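Local coordinates for probable transcriptional regulatory protein, Rv1404 (Mycobacterium tuberculosis, PDB 2NYX), which probably binds DNA to regulate transcription, at residues E87-L92 / L101-T106. Numbering follows the deposited sequence.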
loop_
_atom_site.group_PDB
_atom_site.type_symbol
_atom_site.label_atom_id
_atom_site.label_comp_id
_atom_site.label_asym_id
_atom_site.label_seq_id
_atom_site.Cartn_x
_atom_site.Cartn_y
_atom_site.Cartn_z
ATOM N N GLU B 87 5.164 -2.126 21.410
ATOM C CA GLU B 87 4.280 -1.240 22.201
ATOM C C GLU B 87 3.233 -0.480 21.394
ATOM O O GLU B 87 2.790 0.581 21.810
ATOM C CB GLU B 87 5.074 -0.240 23.059
ATOM C CG GLU B 87 5.656 -0.786 24.343
ATOM C CD GLU B 87 7.071 -1.298 24.160
ATOM O OE1 GLU B 87 7.997 -0.768 24.827
ATOM O OE2 GLU B 87 7.259 -2.224 23.339
ATOM N N LEU B 88 2.831 -1.019 20.254
ATOM C CA LEU B 88 1.802 -0.379 19.433
ATOM C C LEU B 88 0.414 -0.987 19.671
ATOM O O LEU B 88 -0.609 -0.382 19.335
ATOM C CB LEU B 88 2.202 -0.415 17.949
ATOM C CG LEU B 88 3.567 0.215 17.617
ATOM C CD1 LEU B 88 4.128 -0.302 16.311
ATOM C CD2 LEU B 88 3.492 1.712 17.582
ATOM N N ILE B 89 0.392 -2.176 20.274
ATOM C CA ILE B 89 -0.844 -2.920 20.558
ATOM C C ILE B 89 -0.820 -3.544 21.961
ATOM O O ILE B 89 0.191 -4.106 22.386
ATOM C CB ILE B 89 -1.109 -4.005 19.474
ATOM C CG1 ILE B 89 -1.494 -3.342 18.153
ATOM C CG2 ILE B 89 -2.201 -4.974 19.898
ATOM C CD1 ILE B 89 -1.611 -4.297 16.993
ATOM N N ASP B 90 -1.939 -3.406 22.672
ATOM C CA ASP B 90 -2.197 -4.099 23.925
ATOM C C ASP B 90 -3.157 -5.268 23.707
ATOM O O ASP B 90 -4.060 -5.192 22.872
ATOM C CB ASP B 90 -2.833 -3.139 24.922
ATOM C CG ASP B 90 -1.812 -2.399 25.779
ATOM O OD1 ASP B 90 -0.702 -2.937 26.027
ATOM O OD2 ASP B 90 -2.140 -1.275 26.236
ATOM N N ARG B 91 -2.963 -6.354 24.452
ATOM C CA ARG B 91 -3.951 -7.434 24.488
ATOM C C ARG B 91 -4.901 -7.220 25.675
ATOM O O ARG B 91 -4.453 -7.023 26.799
ATOM C CB ARG B 91 -3.267 -8.803 24.571
ATOM C CG ARG B 91 -2.119 -9.019 23.583
ATOM C CD ARG B 91 -2.581 -9.077 22.116
ATOM N NE ARG B 91 -2.868 -10.450 21.691
ATOM C CZ ARG B 91 -4.078 -10.899 21.367
ATOM N NH1 ARG B 91 -5.124 -10.082 21.397
ATOM N NH2 ARG B 91 -4.242 -12.163 21.008
ATOM N N LEU B 92 -6.205 -7.244 25.422
ATOM C CA LEU B 92 -7.193 -6.971 26.464
ATOM C C LEU B 92 -8.126 -8.160 26.713
ATOM O O LEU B 92 -8.394 -8.924 25.792
ATOM C CB LEU B 92 -8.046 -5.749 26.100
ATOM C CG LEU B 92 -7.449 -4.468 25.520
ATOM C CD1 LEU B 92 -8.586 -3.580 25.061
ATOM C CD2 LEU B 92 -6.561 -3.737 26.505
ATOM N N LEU B 101 -8.285 -13.434 23.778
ATOM C CA LEU B 101 -7.939 -12.064 24.104
ATOM C C LEU B 101 -8.249 -11.128 22.935
ATOM O O LEU B 101 -8.224 -11.538 21.769
ATOM C CB LEU B 101 -6.465 -11.970 24.515
ATOM C CG LEU B 101 -6.124 -12.000 26.015
ATOM C CD1 LEU B 101 -7.033 -12.914 26.832
ATOM C CD2 LEU B 101 -4.667 -12.378 26.214
ATOM N N LEU B 102 -8.568 -9.879 23.262
ATOM C CA LEU B 102 -8.816 -8.846 22.265
ATOM C C LEU B 102 -7.542 -8.064 21.965
ATOM O O LEU B 102 -6.658 -7.983 22.798
ATOM C CB LEU B 102 -9.922 -7.904 22.748
ATOM C CG LEU B 102 -11.343 -8.097 22.220
ATOM C CD1 LEU B 102 -11.739 -9.552 22.129
ATOM C CD2 LEU B 102 -12.332 -7.332 23.081
ATOM N N ALA B 103 -7.447 -7.512 20.763
ATOM C CA ALA B 103 -6.337 -6.633 20.384
ATOM C C ALA B 103 -6.809 -5.183 20.287
ATOM O O ALA B 103 -7.858 -4.900 19.720
ATOM C CB ALA B 103 -5.738 -7.078 19.057
ATOM N N ALA B 104 -6.025 -4.260 20.822
ATOM C CA ALA B 104 -6.389 -2.845 20.776
ATOM C C ALA B 104 -5.169 -1.951 20.676
ATOM O O ALA B 104 -4.062 -2.355 21.031
ATOM C CB ALA B 104 -7.240 -2.451 21.991
ATOM N N LEU B 105 -5.385 -0.733 20.189
ATOM C CA LEU B 105 -4.304 0.227 20.052
ATOM C C LEU B 105 -3.826 0.788 21.377
ATOM O O LEU B 105 -4.581 0.984 22.322
ATOM C CB LEU B 105 -4.697 1.386 19.135
ATOM C CG LEU B 105 -4.665 1.156 17.626
ATOM C CD1 LEU B 105 -5.133 2.404 16.908
ATOM C CD2 LEU B 105 -3.265 0.743 17.152
ATOM N N THR B 106 -2.536 1.050 21.392
ATOM C CA THR B 106 -1.840 1.747 22.432
ATOM C C THR B 106 -1.778 3.229 22.047
ATOM O O THR B 106 -2.000 3.577 20.890
ATOM C CB THR B 106 -0.460 1.106 22.525
ATOM O OG1 THR B 106 -0.350 0.395 23.764
ATOM C CG2 THR B 106 0.629 2.110 22.414
#
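D90 and A104 face each other as an antiparallel hydrogen-bonded pair, joined by D90 N to A104 O at 2.9 Å and A104 N to D90 O. L92 and L102 form the next such pair, held by two bonds, L92 N to L102 O and L102 N to L92 O, the latter 2.7 Å. R91 and A103, between them, are a non-hydrogen-bonded pair. Beyond I89 and L105 a last bond runs from T106 N to L88 O at 3.2 Å; the amide sits above the carbonyl plane, 54° out of it. It ties the first turn after helix 73-85, where E87 is the C-prime residue of a Schellman motif, to the N-cap residue of helix 107-128.

The tight part is made by the buried I89, A103, A104 and L105. I89 CG2, anti to the backbone N, passes 3.4 Å from A104 O and meets A103 CB. I89 and L105 diverge from each other, yet both reach L54 of helix 45-57, and I89 also packs on L83 and V84 of helix 73-85. L105 CD2 comes back to 3.6 Å from L88 O. L92 CD1 rests on A104 CB at 3.5 Å, and P59 touches both residues.

The looser part is polar and more open. D90 and R91 point to opposite faces, D90 beside L92 and A104, R91 beside A103. The exposed D90 side chain crosses that of T106 at about a right angle. R91 is bent at chi2 (-67°) and chi3 (-92°), which brings the edge of its guanidinium to the partner strand, with L102 O near its plane. NH1 makes weak bonds to L102 O (3.0 Å) and L101 O, while L101 CB lies over one face of the group.

A103 also bonds through its backbone to I60, so strand 102-105 is central in a three-stranded sheet. Strands 89-92 and 102-105 form the beta hairpin, or wing, of the winged helix-turn-helix domain characteristic of MarR regulators.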